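Local coordinates for ancylostoma secreted protein 1 (Necator americanus, PDB 3NT8) that is a secreted two-CAP-domain protein of a human hookworm, probably associated with the transition of infective larvae to parasitism, at residues E56-N64 / A130-N139; S283-Q294 / V375-Q386. All coordinates share one frame; numbering follows the deposited sequence.

Contact 1: E56-N64 / A130-N139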
loop_
_atom_site.group_PDB
_atom_site.type_symbol
_atom_site.label_atom_id
_atom_site.label_comp_id
_atom_site.label_asym_id
_atom_site.label_seq_id
_atom_site.Cartn_x
_atom_site.Cartn_y
_atom_site.Cartn_z
ATOM N N GLU A 56 -23.696 -1.330 -2.798
ATOM C CA GLU A 56 -23.595 0.052 -2.397
ATOM C C GLU A 56 -23.718 0.973 -3.610
ATOM O O GLU A 56 -23.033 0.803 -4.662
ATOM C CB GLU A 56 -22.256 0.252 -1.677
ATOM C CG GLU A 56 -22.025 1.590 -1.021
ATOM C CD GLU A 56 -22.974 1.872 0.133
ATOM O OE1 GLU A 56 -23.264 0.985 0.930
ATOM O OE2 GLU A 56 -23.423 3.010 0.228
ATOM N N ASP A 57 -24.561 1.980 -3.422
ATOM C CA ASP A 57 -24.801 2.975 -4.411
ATOM C C ASP A 57 -23.582 3.788 -4.745
ATOM O O ASP A 57 -22.761 4.138 -3.862
ATOM C CB ASP A 57 -25.957 3.898 -3.994
ATOM C CG ASP A 57 -27.287 3.229 -4.147
ATOM O OD1 ASP A 57 -27.355 2.029 -4.594
ATOM O OD2 ASP A 57 -28.264 3.883 -3.796
ATOM N N SER A 58 -23.506 4.123 -6.020
ATOM C CA SER A 58 -22.570 5.109 -6.535
ATOM C C SER A 58 -23.307 6.370 -7.052
ATOM O O SER A 58 -24.474 6.532 -6.808
ATOM C CB SER A 58 -21.701 4.466 -7.602
ATOM O OG SER A 58 -20.556 5.236 -7.897
ATOM N N ASN A 59 -22.631 7.293 -7.718
ATOM C CA ASN A 59 -23.346 8.445 -8.270
ATOM C C ASN A 59 -24.234 8.024 -9.435
ATOM O O ASN A 59 -25.198 8.724 -9.742
ATOM C CB ASN A 59 -22.374 9.492 -8.766
ATOM C CG ASN A 59 -21.375 8.915 -9.776
ATOM O OD1 ASN A 59 -21.153 7.697 -9.856
ATOM N ND2 ASN A 59 -20.759 9.793 -10.531
ATOM N N SER A 60 -23.910 6.908 -10.077
ATOM C CA SER A 60 -24.664 6.495 -11.241
ATOM C C SER A 60 -25.157 5.082 -11.138
ATOM O O SER A 60 -26.272 4.822 -11.514
ATOM C CB SER A 60 -23.902 6.681 -12.558
ATOM O OG SER A 60 -24.770 6.482 -13.672
ATOM N N GLY A 61 -24.365 4.124 -10.770
ATOM C CA GLY A 61 -24.990 2.813 -10.654
ATOM C C GLY A 61 -24.584 2.259 -9.293
ATOM O O GLY A 61 -24.722 2.984 -8.324
ATOM N N LYS A 62 -24.084 1.022 -9.248
ATOM C CA LYS A 62 -23.525 0.411 -8.056
ATOM C C LYS A 62 -22.024 0.382 -8.092
ATOM O O LYS A 62 -21.406 0.148 -9.168
ATOM C CB LYS A 62 -24.013 -1.043 -7.881
ATOM C CG LYS A 62 -25.500 -1.209 -7.665
ATOM C CD LYS A 62 -25.904 -0.739 -6.258
ATOM C CE LYS A 62 -27.391 -0.955 -6.086
ATOM N NZ LYS A 62 -27.775 -0.540 -4.769
ATOM N N LEU A 63 -21.411 0.532 -6.905
ATOM C CA LEU A 63 -19.984 0.294 -6.781
ATOM C C LEU A 63 -19.638 -1.116 -7.108
ATOM O O LEU A 63 -20.404 -2.035 -6.777
ATOM C CB LEU A 63 -19.508 0.590 -5.355
ATOM C CG LEU A 63 -19.587 2.061 -4.954
ATOM C CD1 LEU A 63 -19.321 2.259 -3.459
ATOM C CD2 LEU A 63 -18.616 2.896 -5.782
ATOM N N ASN A 64 -18.443 -1.324 -7.668
ATOM C CA ASN A 64 -17.960 -2.679 -7.875
ATOM C C ASN A 64 -17.876 -3.510 -6.590
ATOM O O ASN A 64 -17.444 -2.995 -5.574
ATOM C CB ASN A 64 -16.558 -2.663 -8.516
ATOM C CG ASN A 64 -16.574 -2.157 -9.919
ATOM O OD1 ASN A 64 -17.427 -2.582 -10.703
ATOM N ND2 ASN A 64 -15.637 -1.205 -10.256
ATOM N N ALA A 130 -18.476 8.888 -2.134
ATOM C CA ALA A 130 -18.569 8.044 -3.288
ATOM C C ALA A 130 -19.860 8.244 -4.037
ATOM O O ALA A 130 -19.871 8.180 -5.267
ATOM C CB ALA A 130 -18.449 6.645 -2.862
ATOM N N LYS A 131 -20.951 8.441 -3.307
ATOM C CA LYS A 131 -22.238 8.649 -3.903
ATOM C C LYS A 131 -22.329 10.001 -4.566
ATOM O O LYS A 131 -23.016 10.153 -5.569
ATOM C CB LYS A 131 -23.330 8.532 -2.820
ATOM C CG LYS A 131 -24.733 8.887 -3.303
ATOM C CD LYS A 131 -25.484 7.715 -3.833
ATOM C CE LYS A 131 -26.967 8.030 -3.976
ATOM N NZ LYS A 131 -27.748 7.544 -2.807
ATOM N N LYS A 132 -21.671 10.997 -3.993
ATOM C CA LYS A 132 -21.761 12.348 -4.526
ATOM C C LYS A 132 -20.862 12.617 -5.725
ATOM O O LYS A 132 -21.274 13.295 -6.642
ATOM C CB LYS A 132 -21.556 13.382 -3.419
ATOM C CG LYS A 132 -22.801 13.516 -2.504
ATOM C CD LYS A 132 -22.710 14.821 -1.680
ATOM C CE LYS A 132 -23.902 15.026 -0.725
ATOM N NZ LYS A 132 -23.957 14.008 0.376
ATOM N N ASN A 133 -19.651 12.059 -5.713
ATOM C CA ASN A 133 -18.613 12.277 -6.757
ATOM C C ASN A 133 -18.371 11.128 -7.740
ATOM O O ASN A 133 -18.041 11.332 -8.899
ATOM C CB ASN A 133 -17.285 12.598 -6.076
ATOM C CG ASN A 133 -17.360 13.854 -5.257
ATOM O OD1 ASN A 133 -17.525 14.953 -5.810
ATOM N ND2 ASN A 133 -17.247 13.713 -3.907
ATOM N N GLY A 134 -18.491 9.911 -7.236
ATOM C CA GLY A 134 -18.387 8.721 -8.050
ATOM C C GLY A 134 -16.998 8.194 -7.807
ATOM O O GLY A 134 -16.179 8.889 -7.229
ATOM N N VAL A 135 -16.763 6.965 -8.246
ATOM C CA VAL A 135 -15.480 6.280 -8.121
ATOM C C VAL A 135 -15.150 5.750 -9.536
ATOM O O VAL A 135 -16.026 5.177 -10.222
ATOM C CB VAL A 135 -15.578 5.091 -7.124
ATOM C CG1 VAL A 135 -14.358 4.230 -7.157
ATOM C CG2 VAL A 135 -15.811 5.561 -5.662
ATOM N N GLY A 136 -13.904 5.978 -9.963
ATOM C CA GLY A 136 -13.320 5.438 -11.202
ATOM C C GLY A 136 -13.418 3.913 -11.463
ATOM O O GLY A 136 -13.553 3.116 -10.521
ATOM N N PRO A 137 -13.338 3.501 -12.756
ATOM C CA PRO A 137 -13.683 2.120 -13.166
ATOM C C PRO A 137 -12.853 0.986 -12.484
ATOM O O PRO A 137 -13.353 -0.189 -12.439
ATOM C CB PRO A 137 -13.489 2.145 -14.699
ATOM C CG PRO A 137 -12.411 3.249 -14.931
ATOM C CD PRO A 137 -12.780 4.303 -13.873
ATOM N N ASP A 138 -11.644 1.314 -11.973
ATOM C CA ASP A 138 -10.798 0.354 -11.267
ATOM C C ASP A 138 -10.814 0.587 -9.704
ATOM O O ASP A 138 -10.016 0.019 -8.971
ATOM C CB ASP A 138 -9.371 0.397 -11.801
ATOM C CG ASP A 138 -9.267 0.060 -13.299
ATOM O OD1 ASP A 138 -10.151 -0.666 -13.838
ATOM O OD2 ASP A 138 -8.268 0.521 -13.920
ATOM N N ASN A 139 -11.772 1.395 -9.232
ATOM C CA ASN A 139 -11.912 1.762 -7.840
ATOM C C ASN A 139 -10.690 2.536 -7.373
ATOM O O ASN A 139 -10.348 2.518 -6.180
ATOM C CB ASN A 139 -12.201 0.535 -6.958
ATOM C CG ASN A 139 -13.062 -0.526 -7.669
ATOM O OD1 ASN A 139 -14.122 -0.242 -8.228
ATOM N ND2 ASN A 139 -12.576 -1.749 -7.668
HETATM O O HOH W 1 -19.136 4.313 -9.650
HETATM O O HOH W 2 -18.932 6.777 -10.964
HETATM O O HOH W 3 -21.161 12.587 -9.494
HETATM O O HOH W 4 -16.563 0.897 -7.580
#
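Asn139 OD1 is gripped by two donors: the side-chain amide of Asn64, whose ND2 lies 2.7 Å from OD1, and a water that is itself held by Asn64 N. The direct bond is nearly straight, 167° at the hydrogen. It leaves in the plane of the Asn64 amide, although the two amide planes are turned 66° against each other. Asn64 ND2 also reaches Pro137 O, a weak bond of 3.3 Å. Asparagine suits both places, since one end of each amide serves this bond while Asn139 ND2 is spent on Trp189 O and Thr191 OG1. Asn139 also closes a type I turn begun at Gly136, which presents its amide toward Asn64.

At the other end, Asn59 lays its amide over the backbone of Gly134, with Asn59 CG 3.5 Å from Gly134 CA. Gly134 leaves the helix with positive phi and, having no side chain, lets the Asn59 amide lie directly on its CA. Waters extend the join: one links Asn59 ND2 to Lys132 O, and another donates a hydrogen bond to Asn59 OD1. Lys131 bends at chi2 and chi4, running alongside Asp57; Lys131 NZ stands 3.8 Å from Asp57 OD2, a long salt bridge. Asp57 OD1 has a much closer partner in Lys62 NZ, 2.6 Å away, completing a charged network on the surface.

Between these polar ends the Leu63 and Val135 side chains cross at about a right angle, touching through CD2 and CG2, and both rest on Phe149 of helix 147-153. The contact thus ties the loop between helix 34-52 and strand 66-67 to the end of helix 129-133 and the turn after it, within the first CAP domain.

Contact 2: S283-Q294 / V375-Q386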
loop_
_atom_site.group_PDB
_atom_site.type_symbol
_atom_site.label_atom_id
_atom_site.label_comp_id
_atom_site.label_asym_id
_atom_site.label_seq_id
_atom_site.Cartn_x
_atom_site.Cartn_y
_atom_site.Cartn_z
ATOM N N SER A 283 23.891 -2.750 2.427
ATOM C CA SER A 283 24.190 -1.502 1.748
ATOM C C SER A 283 22.934 -0.606 1.689
ATOM O O SER A 283 22.987 0.642 1.751
ATOM C CB SER A 283 24.760 -1.813 0.345
ATOM O OG SER A 283 24.958 -0.642 -0.372
ATOM N N ALA A 284 21.775 -1.217 1.494
ATOM C CA ALA A 284 20.583 -0.370 1.551
ATOM C C ALA A 284 20.294 0.159 2.952
ATOM O O ALA A 284 19.765 1.268 3.066
ATOM C CB ALA A 284 19.440 -1.020 1.039
ATOM N N ILE A 285 20.613 -0.627 3.982
ATOM C CA ILE A 285 20.449 -0.239 5.381
ATOM C C ILE A 285 21.318 0.966 5.755
ATOM O O ILE A 285 20.833 1.860 6.419
ATOM C CB ILE A 285 20.730 -1.401 6.343
ATOM C CG1 ILE A 285 19.632 -2.461 6.195
ATOM C CG2 ILE A 285 20.834 -0.900 7.810
ATOM C CD1 ILE A 285 19.818 -3.655 7.064
ATOM N N ARG A 286 22.562 1.007 5.259
ATOM C CA ARG A 286 23.471 2.107 5.518
ATOM C C ARG A 286 22.972 3.439 5.046
ATOM O O ARG A 286 23.123 4.443 5.738
ATOM C CB ARG A 286 24.807 1.813 4.833
ATOM C CG ARG A 286 25.713 0.972 5.732
ATOM C CD ARG A 286 27.169 1.049 5.249
ATOM N NE ARG A 286 27.288 0.396 3.964
ATOM C CZ ARG A 286 27.456 -0.906 3.795
ATOM N NH1 ARG A 286 27.548 -1.698 4.857
ATOM N NH2 ARG A 286 27.579 -1.387 2.553
ATOM N N HIS A 287 22.419 3.438 3.835
ATOM C CA HIS A 287 21.831 4.600 3.290
ATOM C C HIS A 287 20.471 4.953 3.920
ATOM O O HIS A 287 20.171 6.144 4.234
ATOM C CB HIS A 287 21.681 4.392 1.814
ATOM C CG HIS A 287 21.042 5.550 1.137
ATOM N ND1 HIS A 287 21.560 6.819 1.207
ATOM C CD2 HIS A 287 19.895 5.644 0.422
ATOM C CE1 HIS A 287 20.775 7.642 0.545
ATOM N NE2 HIS A 287 19.758 6.957 0.060
ATOM N N GLY A 288 19.629 3.950 4.095
ATOM C CA GLY A 288 18.393 4.151 4.852
ATOM C C GLY A 288 18.565 4.854 6.207
ATOM O O GLY A 288 17.799 5.797 6.514
ATOM N N ASN A 289 19.524 4.399 7.025
ATOM C CA ASN A 289 19.750 4.938 8.408
ATOM C C ASN A 289 20.140 6.449 8.465
ATOM O O ASN A 289 20.001 7.117 9.479
ATOM C CB ASN A 289 20.775 4.065 9.144
ATOM C CG ASN A 289 20.249 2.676 9.429
ATOM O OD1 ASN A 289 19.050 2.431 9.262
ATOM N ND2 ASN A 289 21.127 1.747 9.850
ATOM N N LYS A 290 20.569 6.988 7.336
ATOM C CA LYS A 290 20.909 8.412 7.258
ATOM C C LYS A 290 19.704 9.335 7.261
ATOM O O LYS A 290 19.840 10.507 7.626
ATOM C CB LYS A 290 21.770 8.683 6.025
ATOM C CG LYS A 290 23.167 8.120 6.171
ATOM C CD LYS A 290 23.941 8.409 4.883
ATOM C CE LYS A 290 25.255 7.654 4.881
ATOM N NZ LYS A 290 25.908 7.812 3.585
ATOM N N CYS A 291 18.554 8.825 6.834
ATOM C CA CYS A 291 17.278 9.535 6.959
ATOM C C CYS A 291 17.178 10.798 6.109
ATOM O O CYS A 291 16.353 11.699 6.363
ATOM C CB CYS A 291 16.967 9.835 8.422
ATOM S SG CYS A 291 16.349 8.419 9.253
ATOM N N VAL A 292 18.030 10.856 5.092
ATOM C CA VAL A 292 17.910 11.883 4.087
ATOM C C VAL A 292 17.253 11.306 2.777
ATOM O O VAL A 292 17.831 10.464 2.062
ATOM C CB VAL A 292 19.300 12.538 3.735
ATOM C CG1 VAL A 292 19.080 13.716 2.832
ATOM C CG2 VAL A 292 20.153 12.937 5.033
ATOM N N TYR A 293 16.069 11.818 2.460
ATOM C CA TYR A 293 15.331 11.365 1.290
ATOM C C TYR A 293 16.002 11.772 -0.034
ATOM O O TYR A 293 15.674 12.796 -0.644
ATOM C CB TYR A 293 13.870 11.812 1.374
ATOM C CG TYR A 293 13.107 11.294 0.195
ATOM C CD1 TYR A 293 12.862 9.922 0.081
ATOM C CD2 TYR A 293 12.663 12.154 -0.814
ATOM C CE1 TYR A 293 12.195 9.401 -0.998
ATOM C CE2 TYR A 293 11.974 11.649 -1.892
ATOM C CZ TYR A 293 11.755 10.251 -1.973
ATOM O OH TYR A 293 11.096 9.723 -3.011
ATOM N N GLN A 294 16.964 10.969 -0.476
ATOM C CA GLN A 294 17.631 11.248 -1.735
ATOM C C GLN A 294 18.365 9.979 -2.123
ATOM O O GLN A 294 18.426 9.024 -1.339
ATOM C CB GLN A 294 18.602 12.468 -1.618
ATOM C CG GLN A 294 19.557 12.410 -0.418
ATOM C CD GLN A 294 20.700 13.431 -0.432
ATOM O OE1 GLN A 294 20.580 14.536 -0.973
ATOM N NE2 GLN A 294 21.806 13.065 0.200
ATOM N N VAL A 375 13.124 2.197 7.068
ATOM C CA VAL A 375 13.728 2.866 8.246
ATOM C C VAL A 375 12.693 3.854 8.768
ATOM O O VAL A 375 12.091 4.622 7.968
ATOM C CB VAL A 375 15.069 3.621 7.910
ATOM C CG1 VAL A 375 15.756 4.137 9.205
ATOM C CG2 VAL A 375 16.050 2.711 7.223
ATOM N N PHE A 376 12.450 3.832 10.082
ATOM C CA PHE A 376 11.524 4.830 10.660
ATOM C C PHE A 376 12.304 6.095 10.970
ATOM O O PHE A 376 13.098 6.136 11.910
ATOM C CB PHE A 376 10.809 4.325 11.896
ATOM C CG PHE A 376 9.932 3.087 11.671
ATOM C CD1 PHE A 376 9.251 2.885 10.477
ATOM C CD2 PHE A 376 9.743 2.176 12.689
ATOM C CE1 PHE A 376 8.437 1.762 10.292
ATOM C CE2 PHE A 376 8.932 1.048 12.510
ATOM C CZ PHE A 376 8.277 0.856 11.275
ATOM N N CYS A 377 12.106 7.124 10.157
ATOM C CA CYS A 377 12.773 8.376 10.375
ATOM C C CYS A 377 11.777 9.285 11.107
ATOM O O CYS A 377 10.571 8.996 11.138
ATOM C CB CYS A 377 13.248 8.949 9.047
ATOM S SG CYS A 377 14.573 7.946 8.218
ATOM N N ASN A 378 12.266 10.359 11.724
ATOM C CA ASN A 378 11.378 11.185 12.552
ATOM C C ASN A 378 10.396 12.061 11.736
ATOM O O ASN A 378 9.490 12.739 12.273
ATOM C CB ASN A 378 12.177 11.983 13.602
ATOM C CG ASN A 378 13.357 12.768 13.011
ATOM O OD1 ASN A 378 13.288 13.329 11.903
ATOM N ND2 ASN A 378 14.438 12.836 13.779
ATOM N N ASP A 379 10.545 11.978 10.433
ATOM C CA ASP A 379 9.898 12.876 9.515
ATOM C C ASP A 379 9.047 12.113 8.442
ATOM O O ASP A 379 8.205 12.709 7.727
ATOM C CB ASP A 379 11.013 13.689 8.856
ATOM C CG ASP A 379 10.512 14.933 8.201
ATOM O OD1 ASP A 379 10.727 16.006 8.824
ATOM O OD2 ASP A 379 9.916 14.829 7.085
ATOM N N PHE A 380 9.279 10.807 8.330
ATOM C CA PHE A 380 8.662 9.992 7.286
ATOM C C PHE A 380 9.158 8.601 7.493
ATOM O O PHE A 380 10.180 8.419 8.168
ATOM C CB PHE A 380 8.991 10.463 5.868
ATOM C CG PHE A 380 10.451 10.811 5.634
ATOM C CD1 PHE A 380 11.391 9.829 5.363
ATOM C CD2 PHE A 380 10.865 12.143 5.605
ATOM C CE1 PHE A 380 12.748 10.162 5.127
ATOM C CE2 PHE A 380 12.235 12.503 5.376
ATOM C CZ PHE A 380 13.172 11.499 5.146
ATOM N N THR A 381 8.405 7.618 6.985
ATOM C CA THR A 381 8.909 6.235 6.878
ATOM C C THR A 381 9.677 6.157 5.534
ATOM O O THR A 381 9.141 6.471 4.505
ATOM C CB THR A 381 7.775 5.225 6.935
ATOM O OG1 THR A 381 6.954 5.489 8.087
ATOM C CG2 THR A 381 8.284 3.816 6.993
ATOM N N PHE A 382 10.927 5.712 5.569
ATOM C CA PHE A 382 11.862 5.750 4.435
ATOM C C PHE A 382 12.118 4.336 3.924
ATOM O O PHE A 382 12.440 3.454 4.699
ATOM C CB PHE A 382 13.174 6.399 4.956
ATOM C CG PHE A 382 14.228 6.670 3.881
ATOM C CD1 PHE A 382 13.855 6.886 2.581
ATOM C CD2 PHE A 382 15.594 6.737 4.205
ATOM C CE1 PHE A 382 14.810 7.160 1.599
ATOM C CE2 PHE A 382 16.527 7.005 3.241
ATOM C CZ PHE A 382 16.119 7.231 1.924
ATOM N N GLY A 383 11.922 4.109 2.618
ATOM C CA GLY A 383 12.079 2.786 2.014
ATOM C C GLY A 383 13.141 2.851 0.904
ATOM O O GLY A 383 13.073 3.720 0.037
ATOM N N VAL A 384 14.160 2.006 0.995
ATOM C CA VAL A 384 15.286 1.973 0.022
ATOM C C VAL A 384 15.429 0.539 -0.495
ATOM O O VAL A 384 15.513 -0.417 0.302
ATOM C CB VAL A 384 16.660 2.434 0.637
ATOM C CG1 VAL A 384 17.857 2.340 -0.450
ATOM C CG2 VAL A 384 16.599 3.848 1.264
ATOM N N CYS A 385 15.421 0.347 -1.809
ATOM C CA CYS A 385 15.867 -0.936 -2.347
ATOM C C CYS A 385 17.067 -0.767 -3.297
ATOM O O CYS A 385 17.120 0.148 -4.116
ATOM C CB CYS A 385 14.761 -1.606 -3.159
ATOM S SG CYS A 385 13.413 -2.295 -2.180
ATOM N N GLN A 386 17.967 -1.732 -3.255
ATOM C CA GLN A 386 19.190 -1.682 -4.080
ATOM C C GLN A 386 19.279 -2.950 -4.901
ATOM O O GLN A 386 18.762 -3.980 -4.531
ATOM C CB GLN A 386 20.465 -1.469 -3.230
ATOM C CG GLN A 386 20.625 -0.033 -2.687
ATOM C CD GLN A 386 21.939 0.176 -1.932
ATOM O OE1 GLN A 386 22.815 -0.698 -1.889
ATOM N NE2 GLN A 386 22.081 1.364 -1.349
HETATM O O HOH W 5 24.119 2.792 0.273
#
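With chi1 of Phe382 at -174° and that of His287 likewise extended, both rings swing opposite their own backbone nitrogens and meet between a helix and a strand. This is the helix-on-sheet layer of the second CAP domain, an alpha-beta-alpha sandwich: helix 283-288 runs over strand 381-386, axes 7.8 Å apart and 148° between their directions. Phe382 turns its edge toward the face of His287 in an offset edge-to-face pair, centroids 5.9 Å apart, planes at 68°. His287 is fixed by its own NE2, which donates to Gln294 O and so anchors the chain that returns past the helix.

Gly288 brings the backbone in close. Gly288 O lies at the Phe382 ring edge, 3.3 Å from Phe382 CD2, and Gly288, having no side chain, lets Val375 CG2 come within 3.5 Å of Gly288 C. Val384 sends CG1 to Ala284 CB and CG2 to His287 CD2, small and branched groups filling the layer, and Val384 CG2 also lies over one face of Phe382, toward its rim. Beyond the helix, Tyr293 CB meets Phe380 CZ, and a disulfide joins the turn that closes at Cys291 to Cys377, in the connection from Val375 to Phe382.

At the far end, buried Gln386 donates through NE2 to Glu306 OE2 and to a water that donates to Ser283 O. Gln386 OE1 accepts a 2.6 Å bond from Ser283 OG, in the carbonyl plane on a lone pair.

How the contacts relate
Contact 1 and contact 2 belong to different CAP domains of the one chain and lie on opposite sides of its centre, their own centres 38 Å apart and their nearest atoms about 23 Å apart, so neither touches the other. They also follow in series: 56-64 / 130-139 closes before 283-294 / 375-386 opens. Each joins distant parts of its own domain, but by different means. Contact 1 is a loop-to-helix-end join at the surface, built largely on amides, charges and waters, whereas contact 2 is a helix-to-sheet layer with more buried residues and a disulfide.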